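Local coordinates for tubulin-like protein CetZ (Methanosaeta thermophila, PDB 3ZID), which binds and probably hydrolyses GTP as a tubulin/FtsZ-like cytoskeletal protein, and is thought to take part in controlling archaeal cell shape, at residues A[65-70]-A[90-95]; A[77-82]-A[116-121]; A[111-116]-A[154-159]. All blocks are in the same frame, centred on the assembly; numbering follows the deposited sequence.

Contact 1: residues A[65-70]-A[90-95]; sequences DRLHVP and QEMILE
V69 meets I93 on the buried side of this contact. CG2 of V69 lies 3.8 Å from CD1 of I93 and equally near its CG1. The two side chains cross at about a right angle, so one methyl of the valine rests against the last two carbons of the isoleucine. The CA-CB bond of I93 passes alongside the strand, but its end comes in to V69. F120 of helix 117-131 and F86 also pack on I93, and I48 touches V69. L67 adds the next layer. Its CA-CB bond points toward the helix, and with CG anti to the backbone N (chi1 -178°) the two methyls part. CD2 lies 4.1 Å from CA of I93, while CD1 reaches SD of M92 at 3.9 Å.

This is one edge of the Rossmann-like GTPase domain. Strand 66-68 is an outermost strand of the parallel six-stranded sheet, and helix 79-98 follows it in the chain. The strand and helix segments run antiparallel at 171°, with their axes 10.1 Å apart. Along one edge the strand is hydrogen-bonded to strand 42-49, through L67 with A47 and N49.

The outer side is looser. M92 reaches it, and N89 one turn earlier also touches V69 and P70. The M92 chain bends at chi2 (-104°) and again at chi3, which carries CE round to the end of the strand. There the CE methyl meets CD of the P70 ring at 3.9 Å. CE also sits 4.2 Å from CG1 of V69. P70 is exposed and M92 partly so. No hydrogen bond crosses between the segments.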
loop_
_atom_site.group_PDB
_atom_site.type_symbol
_atom_site.label_atom_id
_atom_site.label_comp_id
_atom_site.label_asym_id
_atom_site.label_seq_id
_atom_site.Cartn_x
_atom_site.Cartn_y
_atom_site.Cartn_z
ATOM N N ASP A 65 9.053 -13.983 -13.881
ATOM C CA ASP A 65 8.323 -13.379 -12.784
ATOM C C ASP A 65 7.304 -12.368 -13.300
ATOM O O ASP A 65 6.728 -11.601 -12.525
ATOM C CB ASP A 65 9.299 -12.713 -11.811
ATOM C CG ASP A 65 10.194 -13.717 -11.100
ATOM O OD1 ASP A 65 9.900 -14.930 -11.158
ATOM O OD2 ASP A 65 11.174 -13.289 -10.453
ATOM N N ARG A 66 7.097 -12.364 -14.613
ATOM C CA ARG A 66 6.113 -11.486 -15.234
ATOM C C ARG A 66 4.939 -12.293 -15.741
ATOM O O ARG A 66 5.048 -13.013 -16.728
ATOM C CB ARG A 66 6.715 -10.685 -16.385
ATOM C CG ARG A 66 7.926 -9.891 -16.023
ATOM C CD ARG A 66 8.365 -9.026 -17.195
ATOM N NE ARG A 66 9.635 -8.371 -16.910
ATOM C CZ ARG A 66 10.241 -7.520 -17.728
ATOM N NH1 ARG A 66 9.688 -7.215 -18.892
ATOM N NH2 ARG A 66 11.392 -6.967 -17.374
ATOM N N LEU A 67 3.829 -12.190 -15.021
ATOM C CA LEU A 67 2.645 -12.974 -15.303
ATOM C C LEU A 67 1.576 -12.147 -16.011
ATOM O O LEU A 67 0.988 -11.226 -15.424
ATOM C CB LEU A 67 2.095 -13.586 -14.015
ATOM C CG LEU A 67 0.869 -14.480 -14.224
ATOM C CD1 LEU A 67 1.208 -15.632 -15.150
ATOM C CD2 LEU A 67 0.365 -15.012 -12.901
ATOM N N HIS A 68 1.372 -12.448 -17.292
ATOM C CA HIS A 68 0.316 -11.820 -18.067
ATOM C C HIS A 68 -0.990 -12.584 -17.899
ATOM O O HIS A 68 -1.042 -13.799 -18.050
ATOM C CB HIS A 68 0.682 -11.745 -19.552
ATOM C CG HIS A 68 -0.296 -10.954 -20.366
ATOM N ND1 HIS A 68 -0.657 -11.306 -21.645
ATOM C CD2 HIS A 68 -0.991 -9.828 -20.077
ATOM C CE1 HIS A 68 -1.532 -10.434 -22.112
ATOM N NE2 HIS A 68 -1.752 -9.525 -21.181
ATOM N N VAL A 69 -2.037 -11.860 -17.550
ATOM C CA VAL A 69 -3.362 -12.438 -17.454
ATOM C C VAL A 69 -4.184 -11.895 -18.608
ATOM O O VAL A 69 -4.603 -10.742 -18.567
ATOM C CB VAL A 69 -4.024 -12.063 -16.127
ATOM C CG1 VAL A 69 -5.406 -12.667 -16.043
ATOM C CG2 VAL A 69 -3.135 -12.488 -14.938
ATOM N N PRO A 70 -4.411 -12.702 -19.654
ATOM C CA PRO A 70 -5.063 -12.124 -20.836
ATOM C C PRO A 70 -6.455 -11.592 -20.484
ATOM O O PRO A 70 -7.154 -12.243 -19.717
ATOM C CB PRO A 70 -5.172 -13.319 -21.792
ATOM C CG PRO A 70 -4.162 -14.311 -21.297
ATOM C CD PRO A 70 -4.135 -14.140 -19.812
ATOM N N GLN A 90 -8.363 -17.242 -12.424
ATOM C CA GLN A 90 -8.015 -17.516 -11.030
ATOM C C GLN A 90 -7.067 -18.705 -10.855
ATOM O O GLN A 90 -6.056 -18.614 -10.154
ATOM C CB GLN A 90 -9.293 -17.755 -10.217
ATOM C CG GLN A 90 -9.071 -18.102 -8.751
ATOM C CD GLN A 90 -10.367 -18.124 -7.945
ATOM O OE1 GLN A 90 -11.267 -17.309 -8.163
ATOM N NE2 GLN A 90 -10.455 -19.046 -6.996
ATOM N N GLU A 91 -7.394 -19.819 -11.497
ATOM C CA GLU A 91 -6.592 -21.023 -11.347
ATOM C C GLU A 91 -5.192 -20.831 -11.910
ATOM O O GLU A 91 -4.207 -21.291 -11.330
ATOM C CB GLU A 91 -7.290 -22.210 -12.003
ATOM C CG GLU A 91 -8.684 -22.487 -11.430
ATOM C CD GLU A 91 -8.672 -23.095 -10.021
ATOM O OE1 GLU A 91 -7.612 -23.117 -9.355
ATOM O OE2 GLU A 91 -9.743 -23.559 -9.575
ATOM N N MET A 92 -5.112 -20.130 -13.030
ATOM C CA MET A 92 -3.839 -19.884 -13.692
ATOM C C MET A 92 -2.935 -19.034 -12.799
ATOM O O MET A 92 -1.737 -19.286 -12.665
ATOM C CB MET A 92 -4.087 -19.193 -15.035
ATOM C CG MET A 92 -2.840 -18.960 -15.854
ATOM S SD MET A 92 -2.308 -17.248 -15.814
ATOM C CE MET A 92 -3.678 -16.438 -16.641
ATOM N N ILE A 93 -3.525 -18.013 -12.193
ATOM C CA ILE A 93 -2.797 -17.143 -11.286
ATOM C C ILE A 93 -2.315 -17.902 -10.045
ATOM O O ILE A 93 -1.117 -17.916 -9.732
ATOM C CB ILE A 93 -3.665 -15.943 -10.905
ATOM C CG1 ILE A 93 -3.754 -15.006 -12.104
ATOM C CG2 ILE A 93 -3.095 -15.225 -9.692
ATOM C CD1 ILE A 93 -5.051 -14.236 -12.190
ATOM N N LEU A 94 -3.237 -18.568 -9.360
ATOM C CA LEU A 94 -2.881 -19.363 -8.185
ATOM C C LEU A 94 -1.868 -20.479 -8.461
ATOM O O LEU A 94 -1.019 -20.788 -7.612
ATOM C CB LEU A 94 -4.139 -19.942 -7.541
ATOM C CG LEU A 94 -5.066 -18.910 -6.910
ATOM C CD1 LEU A 94 -6.401 -19.551 -6.570
ATOM C CD2 LEU A 94 -4.412 -18.389 -5.663
ATOM N N GLU A 95 -1.956 -21.074 -9.644
ATOM C CA GLU A 95 -1.013 -22.107 -10.054
ATOM C C GLU A 95 0.410 -21.558 -10.073
ATOM O O GLU A 95 1.343 -22.185 -9.569
ATOM C CB GLU A 95 -1.398 -22.664 -11.423
ATOM C CG GLU A 95 -0.328 -23.517 -12.066
ATOM C CD GLU A 95 -0.799 -24.166 -13.357
ATOM O OE1 GLU A 95 -1.978 -23.960 -13.730
ATOM O OE2 GLU A 95 0.003 -24.891 -13.987
#

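Contact 2: residues A[77-82]-A[116-121]; sequences ANRSKG and TGSSFS. With GDP (guanosine-5'-diphosphate), chain C.
The guanidinium of R79 has S118 at its edge. NH1 donates to OG of S118 at 3.3 Å, in the guanidinium plane and nearly straight (168°). A second, weak bond runs from NH1 to the carbonyl O of S118 at 2.8 Å. The F120 ring has CG2 of T116 over the centre of one face, 4.0 Å above the plane. Its CE1 lies 3.3 Å from O of G82, an oblique approach, and F86 meets the ring edge-to-face.

The R79 chain turns at chi3 (22°), which sets the NH1 edge against S118. NH2 forms a salt bridge with E162. With an alanine at R79, E162 would probably lose its positive mate and S118 OG this donor.

G82 and S119 touch closely: OG of S119 is 3.2 Å from CA of G82, where any side chain would collide with it. This OG is bonded to G115 O, and that of S118 to G114 O.

Helix 117-131 follows the glycine-rich phosphate loop of the tubulin/FtsZ fold. T116 N and G117 N donate to O3B and O1B of the GDP beta-phosphate, at 2.9 and 2.8 Å. R79 thus brings its positive charge, paired with E162, to S118, the residue next to these amides.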
loop_
_atom_site.group_PDB
_atom_site.type_symbol
_atom_site.label_atom_id
_atom_site.label_comp_id
_atom_site.label_asym_id
_atom_site.label_seq_id
_atom_site.Cartn_x
_atom_site.Cartn_y
_atom_site.Cartn_z
ATOM N N ALA A 77 -10.293 0.987 -15.786
ATOM C CA ALA A 77 -10.524 1.275 -14.371
ATOM C C ALA A 77 -11.830 0.643 -13.897
ATOM O O ALA A 77 -12.367 1.005 -12.847
ATOM C CB ALA A 77 -10.528 2.779 -14.123
ATOM N N ASN A 78 -12.324 -0.318 -14.672
ATOM C CA ASN A 78 -13.578 -0.997 -14.366
ATOM C C ASN A 78 -13.384 -2.192 -13.447
ATOM O O ASN A 78 -12.948 -3.250 -13.886
ATOM C CB ASN A 78 -14.249 -1.441 -15.668
ATOM C CG ASN A 78 -15.675 -1.945 -15.469
ATOM O OD1 ASN A 78 -16.051 -2.441 -14.405
ATOM N ND2 ASN A 78 -16.476 -1.814 -16.510
ATOM N N ARG A 79 -13.714 -2.020 -12.171
ATOM C CA ARG A 79 -13.510 -3.082 -11.187
ATOM C C ARG A 79 -14.386 -4.305 -11.444
ATOM O O ARG A 79 -13.988 -5.427 -11.129
ATOM C CB ARG A 79 -13.703 -2.536 -9.769
ATOM C CG ARG A 79 -12.561 -1.570 -9.403
ATOM C CD ARG A 79 -12.668 -0.970 -8.009
ATOM N NE ARG A 79 -13.487 -1.738 -7.068
ATOM C CZ ARG A 79 -13.034 -2.701 -6.275
ATOM N NH1 ARG A 79 -11.759 -3.059 -6.310
ATOM N NH2 ARG A 79 -13.862 -3.309 -5.449
ATOM N N SER A 80 -15.564 -4.100 -12.035
ATOM C CA SER A 80 -16.426 -5.235 -12.354
ATOM C C SER A 80 -15.741 -6.145 -13.357
ATOM O O SER A 80 -15.707 -7.368 -13.187
ATOM C CB SER A 80 -17.786 -4.780 -12.912
ATOM O OG SER A 80 -18.709 -4.468 -11.878
ATOM N N LYS A 81 -15.167 -5.543 -14.393
ATOM C CA LYS A 81 -14.454 -6.316 -15.397
ATOM C C LYS A 81 -13.210 -6.942 -14.787
ATOM O O LYS A 81 -12.835 -8.073 -15.107
ATOM C CB LYS A 81 -14.102 -5.437 -16.589
ATOM C CG LYS A 81 -15.312 -5.147 -17.467
ATOM C CD LYS A 81 -14.900 -4.891 -18.902
ATOM C CE LYS A 81 -15.995 -5.349 -19.859
ATOM N NZ LYS A 81 -15.644 -5.109 -21.288
ATOM N N GLY A 82 -12.594 -6.210 -13.873
ATOM C CA GLY A 82 -11.441 -6.726 -13.173
ATOM C C GLY A 82 -11.784 -7.997 -12.433
ATOM O O GLY A 82 -11.071 -8.994 -12.530
ATOM N N THR A 116 -7.375 -3.265 -12.342
ATOM C CA THR A 116 -6.787 -4.590 -12.202
ATOM C C THR A 116 -6.324 -4.869 -10.782
ATOM O O THR A 116 -6.808 -5.807 -10.123
ATOM C CB THR A 116 -5.633 -4.834 -13.203
ATOM O OG1 THR A 116 -6.145 -4.860 -14.538
ATOM C CG2 THR A 116 -4.942 -6.155 -12.909
ATOM N N GLY A 117 -5.372 -4.071 -10.313
ATOM C CA GLY A 117 -4.838 -4.279 -8.985
ATOM C C GLY A 117 -5.911 -4.293 -7.915
ATOM O O GLY A 117 -6.003 -5.219 -7.109
ATOM N N SER A 118 -6.755 -3.270 -7.939
ATOM C CA SER A 118 -7.719 -3.058 -6.875
ATOM C C SER A 118 -8.778 -4.136 -6.786
ATOM O O SER A 118 -9.347 -4.322 -5.720
ATOM C CB SER A 118 -8.393 -1.699 -7.034
ATOM O OG SER A 118 -9.340 -1.731 -8.082
ATOM N N SER A 119 -9.038 -4.842 -7.889
ATOM C CA SER A 119 -10.056 -5.899 -7.898
ATOM C C SER A 119 -9.469 -7.286 -7.685
ATOM O O SER A 119 -10.008 -8.086 -6.923
ATOM C CB SER A 119 -10.890 -5.870 -9.187
ATOM O OG SER A 119 -10.085 -6.022 -10.342
ATOM N N PHE A 120 -8.364 -7.568 -8.364
ATOM C CA PHE A 120 -7.658 -8.837 -8.202
ATOM C C PHE A 120 -7.218 -9.042 -6.759
ATOM O O PHE A 120 -7.294 -10.139 -6.225
ATOM C CB PHE A 120 -6.378 -8.845 -9.041
ATOM C CG PHE A 120 -6.561 -9.253 -10.475
ATOM C CD1 PHE A 120 -7.650 -8.810 -11.224
ATOM C CD2 PHE A 120 -5.602 -10.057 -11.087
ATOM C CE1 PHE A 120 -7.791 -9.191 -12.559
ATOM C CE2 PHE A 120 -5.722 -10.445 -12.410
ATOM C CZ PHE A 120 -6.828 -10.010 -13.157
ATOM N N SER A 121 -6.696 -7.988 -6.150
ATOM C CA SER A 121 -5.949 -8.148 -4.907
ATOM C C SER A 121 -6.777 -8.678 -3.737
ATOM O O SER A 121 -6.367 -9.628 -3.079
ATOM C CB SER A 121 -5.166 -6.878 -4.552
ATOM O OG SER A 121 -4.187 -6.610 -5.552
HETATM P PB GDP C . -4.411 -0.929 -12.745
HETATM O O1B GDP C . -4.444 -1.687 -11.430
HETATM O O2B GDP C . -3.226 -1.385 -13.575
HETATM O O3B GDP C . -5.711 -1.197 -13.483
HETATM O O3A GDP C . -4.353 0.648 -12.456
HETATM P PA GDP C . -3.117 1.359 -11.717
HETATM O O1A GDP C . -2.328 2.180 -12.677
HETATM O O2A GDP C . -2.251 0.402 -10.928
HETATM O "O5'" GDP C . -3.927 2.256 -10.683
HETATM C "C5'" GDP C . -3.936 3.665 -10.854
HETATM C "C4'" GDP C . -3.623 4.295 -9.505
HETATM O "O4'" GDP C . -2.290 3.929 -9.147
HETATM C "C3'" GDP C . -3.652 5.792 -9.644
HETATM O "O3'" GDP C . -3.966 6.313 -8.355
HETATM C "C2'" GDP C . -2.228 6.110 -10.011
HETATM O "O2'" GDP C . -1.907 7.430 -9.588
HETATM C "C1'" GDP C . -1.457 5.091 -9.196
HETATM N N9 GDP C . -0.199 4.638 -9.791
HETATM C C8 GDP C . -0.011 4.139 -11.029
HETATM N N7 GDP C . 1.280 3.765 -11.195
HETATM C C5 GDP C . 1.921 4.031 -10.038
HETATM C C6 GDP C . 3.282 3.867 -9.522
HETATM O O6 GDP C . 4.174 3.410 -10.247
HETATM N N1 GDP C . 3.527 4.246 -8.269
HETATM C C2 GDP C . 2.582 4.763 -7.472
HETATM N N2 GDP C . 2.931 5.126 -6.220
HETATM N N3 GDP C . 1.297 4.948 -7.861
HETATM C C4 GDP C . 0.932 4.591 -9.112
#

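Contact 3: residues A[111-116]-A[154-159]; sequences SVSGGT and QNAAFC. With GDP (guanosine-5'-diphosphate), chain C.
The glycine-rich phosphate loop, between strand 105-111 and helix 117-131, rests here on helix 150-165. V112 and S113 meet the helix through N155, A156 and C159. N155 supplies the polar link. Its CG is anti to the carbonyl carbon, and its ND2 donates to O of S113 at 2.9 Å with an angle of 166°. The acceptor lies in the plane of the amide. Seen from the carbonyl, the donor stands 42° out of the plane. ND2 is also hydrogen-bonded to A77 O, so the one amide nitrogen joins two loops.

V112 brings the apolar part. Its CG2 lies 3.6 Å from CB of A156, and its CB packs 3.7 Å from SG of C159. The carbonyl O of V112 receives a CA-H...O contact from A156 CA. S113 turns its OG to CB of A156 at 3.6 Å, and this OG is also hydrogen-bonded to Y152 O.

In this Rossmann-like GTPase domain the loop's other side faces the nucleotide, as in tubulin and FtsZ. S111 OG bonds to O5' of GDP at 2.7 Å, while its CB lies beside the ribose O4'. G115 N donates to O3B of the beta-phosphate at 2.9 Å, with a bent angle of 140°. G114 sits so close to the diphosphate that a CB on it would clash with O3A. P144 touches both S113 and A156, and A141 and L143 of strand 136-143 border V112.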
loop_
_atom_site.group_PDB
_atom_site.type_symbol
_atom_site.label_atom_id
_atom_site.label_comp_id
_atom_site.label_asym_id
_atom_site.label_seq_id
_atom_site.Cartn_x
_atom_site.Cartn_y
_atom_site.Cartn_z
ATOM N N SER A 111 -2.299 -0.541 -6.209
ATOM C CA SER A 111 -3.098 0.654 -5.944
ATOM C C SER A 111 -4.545 0.228 -5.700
ATOM O O SER A 111 -4.977 -0.844 -6.137
ATOM C CB SER A 111 -3.045 1.643 -7.116
ATOM O OG SER A 111 -3.763 1.170 -8.237
ATOM N N VAL A 112 -5.297 1.064 -5.010
ATOM C CA VAL A 112 -6.676 0.752 -4.745
ATOM C C VAL A 112 -7.592 1.382 -5.788
ATOM O O VAL A 112 -8.776 1.107 -5.779
ATOM C CB VAL A 112 -7.106 1.196 -3.333
ATOM C CG1 VAL A 112 -6.237 0.517 -2.301
ATOM C CG2 VAL A 112 -7.015 2.702 -3.187
ATOM N N SER A 113 -7.035 2.197 -6.684
ATOM C CA SER A 113 -7.813 3.040 -7.609
ATOM C C SER A 113 -7.953 2.542 -9.046
ATOM O O SER A 113 -8.847 2.974 -9.770
ATOM C CB SER A 113 -7.255 4.464 -7.640
ATOM O OG SER A 113 -7.559 5.151 -6.443
ATOM N N GLY A 114 -7.077 1.650 -9.475
ATOM C CA GLY A 114 -7.174 1.150 -10.828
ATOM C C GLY A 114 -8.232 0.055 -10.929
ATOM O O GLY A 114 -9.033 -0.166 -10.013
ATOM N N GLY A 115 -8.228 -0.641 -12.053
ATOM C CA GLY A 115 -9.204 -1.685 -12.304
ATOM C C GLY A 115 -8.649 -3.067 -12.031
ATOM O O GLY A 115 -9.358 -3.947 -11.549
ATOM N N THR A 116 -7.375 -3.265 -12.342
ATOM C CA THR A 116 -6.787 -4.590 -12.202
ATOM C C THR A 116 -6.324 -4.869 -10.782
ATOM O O THR A 116 -6.808 -5.807 -10.123
ATOM C CB THR A 116 -5.633 -4.834 -13.203
ATOM O OG1 THR A 116 -6.145 -4.860 -14.538
ATOM C CG2 THR A 116 -4.942 -6.155 -12.909
ATOM N N GLN A 154 -13.790 6.564 -6.441
ATOM C CA GLN A 154 -14.823 5.572 -6.188
ATOM C C GLN A 154 -14.264 4.182 -6.031
ATOM O O GLN A 154 -14.665 3.448 -5.138
ATOM C CB GLN A 154 -15.842 5.536 -7.321
ATOM C CG GLN A 154 -16.650 6.778 -7.535
ATOM C CD GLN A 154 -17.607 6.588 -8.687
ATOM O OE1 GLN A 154 -17.719 5.485 -9.231
ATOM N NE2 GLN A 154 -18.284 7.660 -9.088
ATOM N N ASN A 155 -13.353 3.828 -6.929
ATOM C CA ASN A 155 -12.691 2.545 -6.900
ATOM C C ASN A 155 -11.959 2.387 -5.580
ATOM O O ASN A 155 -11.978 1.314 -4.967
ATOM C CB ASN A 155 -11.691 2.451 -8.052
ATOM C CG ASN A 155 -12.357 2.187 -9.384
ATOM O OD1 ASN A 155 -13.535 1.850 -9.439
ATOM N ND2 ASN A 155 -11.590 2.314 -10.469
ATOM N N ALA A 156 -11.289 3.467 -5.164
ATOM C CA ALA A 156 -10.514 3.460 -3.922
ATOM C C ALA A 156 -11.384 3.100 -2.730
ATOM O O ALA A 156 -11.060 2.205 -1.956
ATOM C CB ALA A 156 -9.862 4.805 -3.706
ATOM N N ALA A 157 -12.529 3.764 -2.628
ATOM C CA ALA A 157 -13.436 3.556 -1.505
ATOM C C ALA A 157 -13.908 2.120 -1.401
ATOM O O ALA A 157 -13.898 1.539 -0.312
ATOM C CB ALA A 157 -14.634 4.509 -1.596
ATOM N N PHE A 158 -14.337 1.550 -2.522
ATOM C CA PHE A 158 -14.806 0.163 -2.513
ATOM C C PHE A 158 -13.696 -0.872 -2.360
ATOM O O PHE A 158 -13.915 -1.958 -1.802
ATOM C CB PHE A 158 -15.644 -0.134 -3.740
ATOM C CG PHE A 158 -16.929 0.625 -3.759
ATOM C CD1 PHE A 158 -17.910 0.367 -2.811
ATOM C CD2 PHE A 158 -17.165 1.571 -4.729
ATOM C CE1 PHE A 158 -19.100 1.066 -2.822
ATOM C CE2 PHE A 158 -18.359 2.265 -4.758
ATOM C CZ PHE A 158 -19.328 2.007 -3.805
ATOM N N CYS A 159 -12.525 -0.561 -2.897
ATOM C CA CYS A 159 -11.394 -1.473 -2.755
ATOM C C CYS A 159 -10.977 -1.585 -1.298
ATOM O O CYS A 159 -10.768 -2.689 -0.778
ATOM C CB CYS A 159 -10.206 -1.002 -3.584
ATOM S SG CYS A 159 -8.758 -2.069 -3.366
HETATM P PB GDP C . -4.411 -0.929 -12.745
HETATM O O1B GDP C . -4.444 -1.687 -11.430
HETATM O O2B GDP C . -3.226 -1.385 -13.575
HETATM O O3B GDP C . -5.711 -1.197 -13.483
HETATM O O3A GDP C . -4.353 0.648 -12.456
HETATM P PA GDP C . -3.117 1.359 -11.717
HETATM O O1A GDP C . -2.328 2.180 -12.677
HETATM O O2A GDP C . -2.251 0.402 -10.928
HETATM O "O5'" GDP C . -3.927 2.256 -10.683
HETATM C "C5'" GDP C . -3.936 3.665 -10.854
HETATM C "C4'" GDP C . -3.623 4.295 -9.505
HETATM O "O4'" GDP C . -2.290 3.929 -9.147
HETATM C "C3'" GDP C . -3.652 5.792 -9.644
HETATM O "O3'" GDP C . -3.966 6.313 -8.355
HETATM C "C2'" GDP C . -2.228 6.110 -10.011
HETATM O "O2'" GDP C . -1.907 7.430 -9.588
HETATM C "C1'" GDP C . -1.457 5.091 -9.196
HETATM N N9 GDP C . -0.199 4.638 -9.791
HETATM C C8 GDP C . -0.011 4.139 -11.029
HETATM N N7 GDP C . 1.280 3.765 -11.195
HETATM C C5 GDP C . 1.921 4.031 -10.038
HETATM C C6 GDP C . 3.282 3.867 -9.522
HETATM O O6 GDP C . 4.174 3.410 -10.247
HETATM N N1 GDP C . 3.527 4.246 -8.269
HETATM C C2 GDP C . 2.582 4.763 -7.472
HETATM N N2 GDP C . 2.931 5.126 -6.220
HETATM N N3 GDP C . 1.297 4.948 -7.861
HETATM C C4 GDP C . 0.932 4.591 -9.112
#

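All three contacts lie in the GTPase domain, round its parallel six-stranded sheet. Contact 1 closes first along the chain, joining edge strand 66-68 to helix 79-98. Contact 2 starts before 90-95, so these two cross; they share helix 79-98, and F120 also packs on V69. Their centres are 15 Å apart. Contacts 2 and 3 also cross and share T116, with centres 7 Å apart. R79 CD beside N155 OD1 and S118 O beside C159 SG connect them. Contacts 1 and 3 come in series, with centres 20 Å apart and no touch. Contacts 2 and 3 both carry GDP-binding residues, while contact 1 packs the sheet edge away from the nucleotide.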